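3-hydroxyisobutyrate dehydrogenase (Salmonella typhimurium, PDB 3G0O) probably oxidises L-threonate to 2-dehydro-L-erythronate, passing the hydride to NAD(+) in preference to NADP(+). Local coordinates at residues F8-V13 with K155-A160; S240-F245 with T274-A279; V213-A218 with W222-R227; A76-V81 with V100-S105; E60-V65 with D86-L91. One frame throughout, in Å; residues are numbered along the deposited sequence.

Contact 1 of 5, residues F8-V13 with K155-A160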
# COMPACT_ATOMS: atom_id res chain seq x y z
N PHE A 8 14.47 -19.25 -31.02
CA PHE A 8 15.08 -18.46 -29.95
C PHE A 8 15.20 -19.30 -28.69
O PHE A 8 14.21 -19.81 -28.18
CB PHE A 8 14.23 -17.23 -29.65
CG PHE A 8 14.88 -16.25 -28.72
CD1 PHE A 8 15.65 -15.20 -29.22
CD2 PHE A 8 14.75 -16.38 -27.34
CE1 PHE A 8 16.27 -14.29 -28.36
CE2 PHE A 8 15.36 -15.47 -26.46
CZ PHE A 8 16.13 -14.43 -26.98
N HIS A 9 16.43 -19.47 -28.21
CA HIS A 9 16.67 -20.25 -27.01
C HIS A 9 16.94 -19.34 -25.83
O HIS A 9 17.80 -18.46 -25.89
CB HIS A 9 17.85 -21.19 -27.21
CG HIS A 9 17.56 -22.34 -28.11
ND1 HIS A 9 17.39 -23.63 -27.65
CD2 HIS A 9 17.35 -22.40 -29.45
CE1 HIS A 9 17.09 -24.43 -28.66
NE2 HIS A 9 17.06 -23.70 -29.77
N VAL A 10 16.20 -19.55 -24.75
CA VAL A 10 16.36 -18.75 -23.54
C VAL A 10 16.54 -19.68 -22.35
O VAL A 10 15.83 -20.67 -22.21
CB VAL A 10 15.13 -17.85 -23.30
CG1 VAL A 10 13.86 -18.70 -23.22
CG2 VAL A 10 15.31 -17.04 -22.02
N GLY A 11 17.51 -19.36 -21.50
CA GLY A 11 17.75 -20.16 -20.32
C GLY A 11 17.39 -19.36 -19.07
O GLY A 11 17.81 -18.22 -18.92
N ILE A 12 16.60 -19.97 -18.18
CA ILE A 12 16.19 -19.32 -16.94
C ILE A 12 16.96 -19.96 -15.79
O ILE A 12 16.80 -21.15 -15.52
CB ILE A 12 14.68 -19.50 -16.66
CG1 ILE A 12 13.86 -19.05 -17.87
CG2 ILE A 12 14.29 -18.70 -15.41
CD1 ILE A 12 14.06 -17.60 -18.25
N VAL A 13 17.79 -19.17 -15.11
CA VAL A 13 18.58 -19.66 -13.98
C VAL A 13 17.95 -19.13 -12.69
O VAL A 13 17.90 -17.93 -12.46
CB VAL A 13 20.04 -19.18 -14.07
CG1 VAL A 13 20.86 -19.82 -12.97
CG2 VAL A 13 20.61 -19.54 -15.43
N LYS A 155 14.22 -8.64 -26.35
CA LYS A 155 12.81 -8.36 -26.63
C LYS A 155 11.89 -9.57 -26.57
O LYS A 155 10.81 -9.50 -25.99
CB LYS A 155 12.67 -7.68 -27.99
CG LYS A 155 11.28 -7.12 -28.25
CD LYS A 155 11.22 -6.44 -29.60
CE LYS A 155 9.89 -5.73 -29.80
NZ LYS A 155 8.74 -6.66 -29.58
N PRO A 156 12.30 -10.70 -27.18
CA PRO A 156 11.45 -11.90 -27.14
C PRO A 156 11.18 -12.34 -25.70
O PRO A 156 10.08 -12.76 -25.36
CB PRO A 156 12.27 -12.93 -27.92
CG PRO A 156 12.99 -12.09 -28.91
CD PRO A 156 13.46 -10.92 -28.06
N VAL A 157 12.20 -12.23 -24.86
CA VAL A 157 12.08 -12.62 -23.46
C VAL A 157 11.20 -11.63 -22.69
O VAL A 157 10.27 -12.04 -21.99
CB VAL A 157 13.46 -12.69 -22.78
CG1 VAL A 157 13.29 -13.01 -21.29
CG2 VAL A 157 14.31 -13.75 -23.46
N LEU A 158 11.48 -10.34 -22.84
CA LEU A 158 10.70 -9.31 -22.16
C LEU A 158 9.23 -9.37 -22.57
O LEU A 158 8.34 -9.27 -21.72
CB LEU A 158 11.29 -7.93 -22.46
CG LEU A 158 12.71 -7.71 -21.93
CD1 LEU A 158 13.32 -6.48 -22.58
CD2 LEU A 158 12.68 -7.56 -20.41
N ASP A 159 8.96 -9.55 -23.86
CA ASP A 159 7.58 -9.63 -24.35
C ASP A 159 6.85 -10.80 -23.69
O ASP A 159 5.65 -10.72 -23.41
CB ASP A 159 7.54 -9.84 -25.87
CG ASP A 159 7.89 -8.59 -26.66
OD1 ASP A 159 8.08 -7.51 -26.07
OD2 ASP A 159 7.96 -8.70 -27.91
N ALA A 160 7.57 -11.88 -23.45
CA ALA A 160 6.97 -13.08 -22.86
C ALA A 160 6.75 -13.02 -21.35
O ALA A 160 5.66 -13.33 -20.87
CB ALA A 160 7.83 -14.29 -23.20
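K155 NZ reaches D159 OD2 at 2.7 Å, a salt bridge that joins successive turns of helix 148-161 next to P156 and V157, the two residues that meet F8 and V10. The bond uses the syn lone pair of the carboxylate and runs along the solvent side of the helix, while its inner side packs on the Rossmann-type domain at strand 9-13, inside the parallel part of the mixed sheet, between strands 32-36 and 67-70. Between the segments themselves there is no hydrogen bond; apolar groups do all the work.

F8 is held from two directions. Its CG stands opposite the backbone N (chi1 -171°), which swings the ring out toward the helix, and P156 CB comes down over one face, 4.0 Å from the ring centroid and 1° off its normal. This is a CH-pi contact of textbook geometry. P156 CG leans instead over the CE1 side of the ring, 4.0 Å from F8 CE1. Proline suits the place: its side chain is a compact ring of C-H groups, and its nitrogen carries no hydrogen, in keeping with the kink of the helix here.

V157 fills the angle between F8 and V10. Strand residue V10 is buried, with C26 of helix 17-28 and T33 of strand 32-36 also against its side chain, and a beta-branched valine fits an extended backbone well. A single methyl does the touching on the helix side: V157 CG2 lies 3.6 Å from F8 CE2 and 3.7 Å from V10 CG2.

Contact 2 of 5, residues S240-F245 with T274-A279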
# COMPACT_ATOMS: atom_id res chain seq x y z
N SER A 240 8.95 -15.70 1.03
CA SER A 240 10.07 -14.78 0.91
C SER A 240 10.48 -14.54 2.37
O SER A 240 9.67 -14.06 3.17
CB SER A 240 9.63 -13.47 0.25
OG SER A 240 10.76 -12.70 -0.10
N ALA A 241 11.71 -14.89 2.71
CA ALA A 241 12.20 -14.80 4.09
C ALA A 241 12.50 -13.43 4.69
O ALA A 241 12.78 -12.45 3.99
CB ALA A 241 13.43 -15.68 4.25
N VAL A 242 12.44 -13.39 6.02
CA VAL A 242 12.74 -12.20 6.79
C VAL A 242 14.13 -11.69 6.39
O VAL A 242 14.32 -10.49 6.15
CB VAL A 242 12.74 -12.50 8.31
CG1 VAL A 242 13.52 -11.44 9.09
CG2 VAL A 242 11.31 -12.57 8.81
N ASP A 243 15.09 -12.61 6.32
CA ASP A 243 16.45 -12.24 5.96
C ASP A 243 16.59 -11.57 4.59
O ASP A 243 17.59 -10.90 4.33
CB ASP A 243 17.37 -13.47 6.03
CG ASP A 243 17.71 -13.86 7.46
OD1 ASP A 243 17.59 -12.99 8.35
OD2 ASP A 243 18.12 -15.02 7.69
N ILE A 244 15.59 -11.72 3.73
CA ILE A 244 15.64 -11.08 2.42
C ILE A 244 15.56 -9.57 2.60
O ILE A 244 16.29 -8.82 1.95
CB ILE A 244 14.47 -11.51 1.50
CG1 ILE A 244 14.60 -12.99 1.13
CG2 ILE A 244 14.48 -10.66 0.22
CD1 ILE A 244 15.81 -13.31 0.28
N PHE A 245 14.67 -9.13 3.48
CA PHE A 245 14.55 -7.70 3.71
C PHE A 245 15.63 -7.12 4.61
O PHE A 245 15.89 -5.92 4.57
CB PHE A 245 13.14 -7.34 4.19
CG PHE A 245 12.17 -7.21 3.07
CD1 PHE A 245 11.35 -8.27 2.70
CD2 PHE A 245 12.16 -6.05 2.29
CE1 PHE A 245 10.54 -8.18 1.57
CE2 PHE A 245 11.36 -5.96 1.16
CZ PHE A 245 10.54 -7.03 0.80
N THR A 274 15.78 -6.83 11.36
CA THR A 274 17.02 -7.31 11.95
C THR A 274 16.73 -7.95 13.31
O THR A 274 17.30 -9.00 13.66
CB THR A 274 18.04 -6.15 12.11
OG1 THR A 274 18.41 -5.67 10.80
CG2 THR A 274 19.30 -6.63 12.84
N SER A 275 15.83 -7.34 14.08
CA SER A 275 15.45 -7.89 15.38
C SER A 275 14.76 -9.25 15.20
O SER A 275 15.01 -10.18 15.95
CB SER A 275 14.49 -6.96 16.12
OG SER A 275 15.15 -5.79 16.58
N ALA A 276 13.90 -9.34 14.19
CA ALA A 276 13.19 -10.59 13.93
C ALA A 276 14.19 -11.69 13.58
O ALA A 276 14.02 -12.84 13.99
CB ALA A 276 12.20 -10.40 12.79
N SER A 277 15.23 -11.34 12.83
CA SER A 277 16.24 -12.33 12.47
C SER A 277 17.07 -12.76 13.69
O SER A 277 17.31 -13.94 13.88
CB SER A 277 17.16 -11.80 11.36
OG SER A 277 18.09 -12.79 10.96
N ASN A 278 17.48 -11.81 14.52
CA ASN A 278 18.27 -12.20 15.70
C ASN A 278 17.42 -13.01 16.67
O ASN A 278 17.95 -13.74 17.51
CB ASN A 278 18.83 -10.98 16.44
CG ASN A 278 19.67 -10.08 15.55
OD1 ASN A 278 20.13 -10.47 14.47
ND2 ASN A 278 19.88 -8.86 16.01
N ALA A 279 16.10 -12.85 16.58
CA ALA A 279 15.20 -13.58 17.47
C ALA A 279 15.00 -15.01 16.97
O ALA A 279 14.33 -15.82 17.61
CB ALA A 279 13.85 -12.87 17.56
O HOH W 1 18.94 -15.97 10.00
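Two helices of the all-helical C-terminal domain, 242-258 and 264-281, meet where the first turn of the earlier one faces a late turn of the other. Backbones come close here, with the CA atoms of D243 and S277 6.5 Å apart, and the small side chains of A276 and S277 permit that approach. The contact has an apolar half and a polar half.

On the buried half, V242 CG1 packs against A276 CB at 4.1 Å and also lies beside the backbone N of S277. Alanine offers a single methyl to the valine branch, and I292 covers A276 as well. Toward solvent, S277 OG donates to D243 OD1 at 2.7 Å, arriving on the syn lone pair, the side of the other carboxylate oxygen. The serine hydroxyl points across the gap because OG sits opposite the backbone N (chi1 -177°), and S277 CB follows it to 3.3 Å from D243 OD1.

The second carboxylate oxygen is also served: water 1 donates to D243 OD2 at 2.6 Å, and the same water makes a weak, long bond to S277 OG. Serine, carboxylate and water thus close a small ring at the partly exposed margin of the helix pair.

Both oxygens of D243 therefore accept a short bond, and the carboxylate lies near the N-terminal end of its helix, where the helix dipole would tend to favour a negative charge. The arrangement is consistent with an ionised aspartate whose rotation is restrained by a bond on each oxygen, one of them only to water.

Contact 3 of 5, residues V213-A218 with W222-R227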
# COMPACT_ATOMS: atom_id res chain seq x y z
N VAL A 213 -11.28 -5.11 6.44
CA VAL A 213 -11.48 -3.67 6.44
C VAL A 213 -10.35 -2.97 5.69
O VAL A 213 -10.60 -2.20 4.76
CB VAL A 213 -11.52 -3.11 7.89
CG1 VAL A 213 -11.43 -1.58 7.87
CG2 VAL A 213 -12.79 -3.56 8.58
N VAL A 214 -9.11 -3.24 6.08
CA VAL A 214 -7.98 -2.59 5.43
C VAL A 214 -7.94 -2.85 3.93
O VAL A 214 -7.75 -1.92 3.15
CB VAL A 214 -6.64 -3.05 6.04
CG1 VAL A 214 -5.49 -2.47 5.23
CG2 VAL A 214 -6.54 -2.58 7.49
N THR A 215 -8.14 -4.10 3.52
CA THR A 215 -8.08 -4.41 2.10
C THR A 215 -9.24 -3.82 1.29
O THR A 215 -9.35 -4.05 0.09
CB THR A 215 -7.98 -5.93 1.86
OG1 THR A 215 -9.09 -6.60 2.47
CG2 THR A 215 -6.67 -6.47 2.43
N HIS A 216 -10.10 -3.06 1.96
CA HIS A 216 -11.23 -2.40 1.30
C HIS A 216 -11.24 -0.93 1.67
O HIS A 216 -12.25 -0.24 1.50
CB HIS A 216 -12.56 -3.05 1.69
CG HIS A 216 -12.74 -4.42 1.12
ND1 HIS A 216 -12.19 -5.55 1.69
CD2 HIS A 216 -13.37 -4.84 -0.00
CE1 HIS A 216 -12.47 -6.60 0.94
NE2 HIS A 216 -13.18 -6.20 -0.09
N ALA A 217 -10.11 -0.45 2.17
CA ALA A 217 -9.99 0.94 2.59
C ALA A 217 -8.75 1.62 2.02
O ALA A 217 -7.96 1.01 1.29
CB ALA A 217 -9.99 1.02 4.11
N ALA A 218 -8.58 2.90 2.36
CA ALA A 218 -7.46 3.70 1.87
C ALA A 218 -6.10 3.36 2.47
O ALA A 218 -5.07 3.81 1.96
CB ALA A 218 -7.77 5.18 2.07
N TRP A 222 -0.19 -3.33 -1.33
CA TRP A 222 -0.05 -4.63 -1.97
C TRP A 222 0.56 -5.60 -0.96
O TRP A 222 0.13 -6.74 -0.84
CB TRP A 222 0.86 -4.53 -3.20
CG TRP A 222 0.78 -5.75 -4.08
CD1 TRP A 222 -0.03 -5.93 -5.16
CD2 TRP A 222 1.51 -6.98 -3.91
NE1 TRP A 222 0.15 -7.20 -5.68
CE2 TRP A 222 1.08 -7.86 -4.93
CE3 TRP A 222 2.48 -7.42 -3.00
CZ2 TRP A 222 1.59 -9.16 -5.06
CZ3 TRP A 222 2.98 -8.71 -3.13
CH2 TRP A 222 2.53 -9.57 -4.15
N MSE A 223 1.57 -5.14 -0.22
CA MSE A 223 2.21 -6.00 0.77
C MSE A 223 1.30 -6.35 1.94
O MSE A 223 1.37 -7.46 2.46
CB MSE A 223 3.51 -5.36 1.28
CG MSE A 223 4.64 -5.48 0.28
SE MSE A 223 5.03 -7.35 -0.16
CE MSE A 223 6.75 -7.10 -1.02
N PHE A 224 0.45 -5.42 2.37
CA PHE A 224 -0.46 -5.72 3.46
C PHE A 224 -1.38 -6.85 2.99
O PHE A 224 -1.52 -7.88 3.66
CB PHE A 224 -1.33 -4.51 3.82
CG PHE A 224 -2.32 -4.79 4.92
CD1 PHE A 224 -2.02 -4.44 6.24
CD2 PHE A 224 -3.51 -5.46 4.66
CE1 PHE A 224 -2.90 -4.77 7.28
CE2 PHE A 224 -4.39 -5.79 5.69
CZ PHE A 224 -4.08 -5.45 7.01
N GLU A 225 -2.01 -6.65 1.84
CA GLU A 225 -2.94 -7.64 1.32
C GLU A 225 -2.30 -9.01 1.11
O GLU A 225 -2.91 -10.04 1.42
CB GLU A 225 -3.57 -7.16 0.01
CG GLU A 225 -4.82 -7.95 -0.36
CD GLU A 225 -5.62 -7.31 -1.48
OE1 GLU A 225 -5.64 -6.07 -1.59
OE2 GLU A 225 -6.27 -8.06 -2.24
N ASN A 226 -1.07 -9.04 0.61
CA ASN A 226 -0.40 -10.30 0.37
C ASN A 226 0.15 -10.98 1.62
O ASN A 226 -0.15 -12.14 1.89
CB ASN A 226 0.74 -10.11 -0.63
CG ASN A 226 1.42 -11.41 -1.00
OD1 ASN A 226 2.38 -11.83 -0.36
ND2 ASN A 226 0.90 -12.07 -2.03
N ARG A 227 0.93 -10.23 2.40
CA ARG A 227 1.55 -10.78 3.61
C ARG A 227 0.64 -10.99 4.82
O ARG A 227 0.79 -11.98 5.55
CB ARG A 227 2.74 -9.89 4.00
CG ARG A 227 3.76 -9.68 2.88
CD ARG A 227 4.30 -11.01 2.39
NE ARG A 227 5.65 -10.89 1.86
CZ ARG A 227 5.96 -10.74 0.57
NH1 ARG A 227 5.02 -10.68 -0.35
NH2 ARG A 227 7.24 -10.65 0.22
O HOH W 2 -7.77 -5.13 -2.77
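V214 meets F224 from its CB outward. CB already lies against the rim of the phenyl ring, 3.6 Å from F224 CE2, and from there the two branches part: CG1 sits over the middle of one face, 3.6 Å from the centroid and 13° off the normal, a close CH-pi contact, whereas CG2 stays by F224 CZ at 3.8 Å. The branched valine can therefore lie broadly on the flat ring.

The edge of the same ring is taken by T215, whose CG2 is near the ring plane, 4.0 Å from F224 CD2. That methyl also rests on the aliphatic part of E225, 3.7 Å from its CG. Threonine serves both environments, since its OG1 turns back to Y211 O. E225 is extended beyond CG, and E225 OE1 accepts from N220 ND2 and from water 2, the latter at 2.6 Å; the same water holds T215 O only weakly.

Helix 207-214 ends at V214, and helix 222-232 starts after a seven-residue connection, 215-221, so the contact closes the corner between two consecutive helices. F224 packs further on A193 and M197 of the long helix 174-202, while A218 N bonds S129 OG of the second subunit.

Contact 4 of 5, residues A76-V81 with V100-S105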
# COMPACT_ATOMS: atom_id res chain seq x y z
N ALA A 76 26.08 -12.08 -5.02
CA ALA A 76 27.00 -13.19 -4.83
C ALA A 76 26.56 -14.36 -5.69
O ALA A 76 27.38 -15.00 -6.35
CB ALA A 76 27.04 -13.59 -3.36
N GLN A 77 25.26 -14.64 -5.69
CA GLN A 77 24.72 -15.73 -6.47
C GLN A 77 24.75 -15.44 -7.97
O GLN A 77 24.91 -16.35 -8.78
CB GLN A 77 23.29 -16.05 -6.01
CG GLN A 77 23.25 -16.85 -4.71
CD GLN A 77 21.86 -16.99 -4.13
OE1 GLN A 77 20.88 -17.20 -4.85
NE2 GLN A 77 21.76 -16.88 -2.81
N VAL A 78 24.62 -14.17 -8.34
CA VAL A 78 24.68 -13.80 -9.76
C VAL A 78 26.10 -14.08 -10.24
O VAL A 78 26.30 -14.68 -11.29
CB VAL A 78 24.35 -12.31 -9.98
CG1 VAL A 78 24.52 -11.96 -11.46
CG2 VAL A 78 22.93 -12.00 -9.54
N ARG A 79 27.08 -13.63 -9.46
CA ARG A 79 28.47 -13.83 -9.80
C ARG A 79 28.85 -15.31 -9.87
O ARG A 79 29.67 -15.70 -10.71
CB ARG A 79 29.38 -13.11 -8.80
CG ARG A 79 29.36 -11.59 -8.92
CD ARG A 79 30.50 -10.98 -8.13
NE ARG A 79 30.78 -9.61 -8.56
CZ ARG A 79 30.14 -8.53 -8.11
NH1 ARG A 79 29.18 -8.65 -7.20
NH2 ARG A 79 30.46 -7.33 -8.59
N GLN A 80 28.26 -16.13 -9.01
CA GLN A 80 28.56 -17.56 -9.02
C GLN A 80 28.00 -18.23 -10.26
O GLN A 80 28.59 -19.18 -10.78
CB GLN A 80 28.01 -18.24 -7.76
CG GLN A 80 28.83 -17.94 -6.50
CD GLN A 80 28.34 -18.68 -5.26
OE1 GLN A 80 28.26 -19.92 -5.25
NE2 GLN A 80 28.00 -17.93 -4.22
N VAL A 81 26.86 -17.75 -10.75
CA VAL A 81 26.25 -18.30 -11.95
C VAL A 81 27.07 -17.89 -13.18
O VAL A 81 27.26 -18.68 -14.11
CB VAL A 81 24.79 -17.81 -12.12
CG1 VAL A 81 24.29 -18.13 -13.53
CG2 VAL A 81 23.89 -18.47 -11.09
N VAL A 100 19.97 -9.80 -15.92
CA VAL A 100 20.14 -10.00 -14.49
C VAL A 100 18.92 -9.43 -13.77
O VAL A 100 18.69 -8.22 -13.79
CB VAL A 100 21.43 -9.32 -13.98
CG1 VAL A 100 21.61 -9.60 -12.49
CG2 VAL A 100 22.63 -9.82 -14.76
N SER A 101 18.15 -10.31 -13.15
CA SER A 101 16.94 -9.90 -12.44
C SER A 101 17.01 -10.33 -10.98
O SER A 101 16.36 -11.29 -10.56
CB SER A 101 15.72 -10.51 -13.13
OG SER A 101 15.68 -10.12 -14.50
N SER A 102 17.81 -9.61 -10.21
CA SER A 102 17.99 -9.90 -8.79
C SER A 102 17.77 -8.58 -8.05
O SER A 102 16.97 -7.75 -8.47
CB SER A 102 19.42 -10.41 -8.56
OG SER A 102 19.68 -10.67 -7.20
N THR A 103 18.45 -8.41 -6.92
CA THR A 103 18.34 -7.16 -6.18
C THR A 103 19.77 -6.85 -5.74
O THR A 103 20.21 -7.28 -4.68
CB THR A 103 17.42 -7.29 -4.95
OG1 THR A 103 16.11 -7.68 -5.38
CG2 THR A 103 17.31 -5.96 -4.22
N ILE A 104 20.47 -6.12 -6.60
CA ILE A 104 21.87 -5.79 -6.36
C ILE A 104 22.14 -4.29 -6.40
O ILE A 104 21.30 -3.50 -6.81
CB ILE A 104 22.75 -6.51 -7.41
CG1 ILE A 104 22.49 -5.93 -8.81
CG2 ILE A 104 22.44 -8.00 -7.41
CD1 ILE A 104 23.26 -6.63 -9.93
N SER A 105 23.34 -3.90 -5.97
CA SER A 105 23.71 -2.49 -5.96
C SER A 105 23.98 -2.03 -7.39
O SER A 105 24.21 -2.84 -8.28
CB SER A 105 24.97 -2.28 -5.13
OG SER A 105 26.10 -2.81 -5.80
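V78 and V100 each hold CG1 opposite the backbone N (chi1 176° and -177°); both side chains leave the backbone toward the other segment, and this torsion turns their CG1 methyls to each other between helix 75-82 and the end of strand 97-100. V78 CG1 meets V100 CG1 at 3.9 Å, and V78 CG2 is about as near, 4.0 Å from V100 CG1, so one strand methyl nests between the two branches of the helix valine. The pair belongs to the Rossmann-type domain, where a helix lies over the parallel part of the sheet; beta-branched valine suits both the strand and the apolar floor beneath the helix.

Beyond the strand the chain continues as a loop, and S102 takes up the neighbouring side of V78, its CB 4.0 Å from V78 CG2. I112 of helix 106-117 closes over V78 as well.

V78 thus gives the loop a buried, apolar backing, met by V100 and the CB of S102. The contact itself is purely apolar, and the hydroxyls of S102 and T103 find their partners outside it, at V72 O and at the NZ of K179, the predicted active-site lysine.

Contact 5 of 5, residues E60-V65 with D86-L91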
# COMPACT_ATOMS: atom_id res chain seq x y z
N GLU A 60 25.26 -26.87 -19.08
CA GLU A 60 24.85 -27.77 -20.16
C GLU A 60 24.27 -27.05 -21.38
O GLU A 60 24.38 -27.54 -22.51
CB GLU A 60 23.81 -28.78 -19.64
CG GLU A 60 23.86 -29.09 -18.13
CD GLU A 60 24.95 -30.07 -17.74
OE1 GLU A 60 26.11 -29.90 -18.18
OE2 GLU A 60 24.65 -31.01 -16.96
N PHE A 61 23.64 -25.89 -21.18
CA PHE A 61 23.03 -25.18 -22.29
C PHE A 61 23.48 -23.73 -22.53
O PHE A 61 23.09 -23.12 -23.52
CB PHE A 61 21.50 -25.23 -22.15
CG PHE A 61 20.99 -24.65 -20.86
CD1 PHE A 61 20.96 -23.27 -20.65
CD2 PHE A 61 20.55 -25.49 -19.84
CE1 PHE A 61 20.50 -22.73 -19.45
CE2 PHE A 61 20.08 -24.96 -18.63
CZ PHE A 61 20.06 -23.59 -18.43
N ALA A 62 24.30 -23.19 -21.63
CA ALA A 62 24.77 -21.81 -21.76
C ALA A 62 25.39 -21.53 -23.13
O ALA A 62 25.31 -20.41 -23.64
CB ALA A 62 25.77 -21.50 -20.66
N GLY A 63 26.00 -22.55 -23.72
CA GLY A 63 26.64 -22.37 -25.01
C GLY A 63 25.71 -22.25 -26.21
O GLY A 63 26.18 -21.95 -27.31
N VAL A 64 24.41 -22.46 -26.02
CA VAL A 64 23.48 -22.36 -27.15
C VAL A 64 22.36 -21.34 -26.98
O VAL A 64 21.68 -21.01 -27.96
CB VAL A 64 22.82 -23.73 -27.45
CG1 VAL A 64 23.88 -24.78 -27.68
CG2 VAL A 64 21.88 -24.12 -26.32
N VAL A 65 22.16 -20.85 -25.77
CA VAL A 65 21.09 -19.89 -25.55
C VAL A 65 21.37 -18.52 -26.16
O VAL A 65 22.51 -18.07 -26.22
CB VAL A 65 20.81 -19.69 -24.04
CG1 VAL A 65 20.29 -20.98 -23.43
CG2 VAL A 65 22.07 -19.22 -23.32
N ASP A 86 32.61 -22.71 -11.75
CA ASP A 86 31.49 -23.23 -12.52
C ASP A 86 30.64 -22.13 -13.19
O ASP A 86 29.42 -22.29 -13.35
CB ASP A 86 30.61 -24.09 -11.62
CG ASP A 86 31.42 -25.12 -10.85
OD1 ASP A 86 32.38 -25.68 -11.42
OD2 ASP A 86 31.08 -25.36 -9.67
N GLY A 87 31.28 -21.03 -13.58
CA GLY A 87 30.56 -19.95 -14.23
C GLY A 87 30.19 -20.31 -15.66
O GLY A 87 30.77 -21.24 -16.21
N VAL A 88 29.25 -19.58 -16.26
CA VAL A 88 28.83 -19.89 -17.63
C VAL A 88 29.04 -18.76 -18.64
O VAL A 88 28.89 -18.98 -19.85
CB VAL A 88 27.34 -20.28 -17.69
CG1 VAL A 88 27.09 -21.48 -16.79
CG2 VAL A 88 26.47 -19.10 -17.29
N ALA A 89 29.39 -17.57 -18.16
CA ALA A 89 29.60 -16.43 -19.05
C ALA A 89 30.55 -16.74 -20.21
O ALA A 89 30.24 -16.44 -21.36
CB ALA A 89 30.12 -15.23 -18.25
N HIS A 90 31.68 -17.37 -19.90
CA HIS A 90 32.68 -17.70 -20.91
C HIS A 90 32.25 -18.76 -21.93
O HIS A 90 32.94 -18.99 -22.92
CB HIS A 90 33.98 -18.17 -20.23
CG HIS A 90 33.85 -19.48 -19.51
ND1 HIS A 90 34.41 -20.64 -19.99
CD2 HIS A 90 33.19 -19.81 -18.38
CE1 HIS A 90 34.11 -21.64 -19.17
NE2 HIS A 90 33.36 -21.16 -18.19
N LEU A 91 31.11 -19.40 -21.70
CA LEU A 91 30.62 -20.42 -22.61
C LEU A 91 29.60 -19.85 -23.58
O LEU A 91 29.29 -20.45 -24.60
CB LEU A 91 29.97 -21.55 -21.83
CG LEU A 91 30.86 -22.27 -20.82
CD1 LEU A 91 30.01 -23.30 -20.09
CD2 LEU A 91 32.03 -22.93 -21.53
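L91, which packs on A62 and G63, also lays its CG over one face of the H90 imidazole, 3.7 Å above the plane and shifted toward the rim. On the rim of that ring H90 NE2 makes a weak bond to G87 O, 3.3 Å long and bent to 126°. In the other segment the F61 ring turns inward and meets W34, their planes about 30° apart, while the A62 next to it faces V88.

A62 CB touches V88 CB at 3.6 Å, with both valine methyls slightly farther off, V88 CG1 at 4.1 Å. The alanine methyl therefore sits against the branch point itself, a closeness that its small size allows. L91 flanks the pair, its CB 4.4 Å from A62 CB.

Both segments are loops on the N-terminal side of the adjacent parallel strands 67-70 and 97-100 of the Rossmann-type domain, and V88 reaches L68 on the first of these. The second loop folds into a short 3-10 turn, 89-91, with L91 N bonded to V88 O at 2.9 Å. At the exposed end of the contact, glycine brings its backbone right up to that turn: G63 CA lies 3.3 Å from L91 O, a CA-H...O contact with an angle of 142° at the hydrogen.

In the fold
Contacts 1, 4 and 5 belong to the N-terminal Rossmann-type domain, contacts 2 and 3 to the helical C-terminal domain. Along the chain, contacts 4 and 5 interlock and both nest inside the loop closed by contact 1; contact 3 and then contact 2 follow. Contacts 1, 4 and 5 are built round one sheet: V13 CG1 touches V81 CG2, V65 lies against strand 9-13, and V81 O probably bonds V88 N at 3.1 Å. They tie together parts of the probable nucleotide-binding domain, whereas contacts 2 and 3 join helices of the other, where S240 CB rests on R227 NH2. Contact 4, about 20 Å from contact 2 between centres, is the one beside the predicted active-site lysine K179.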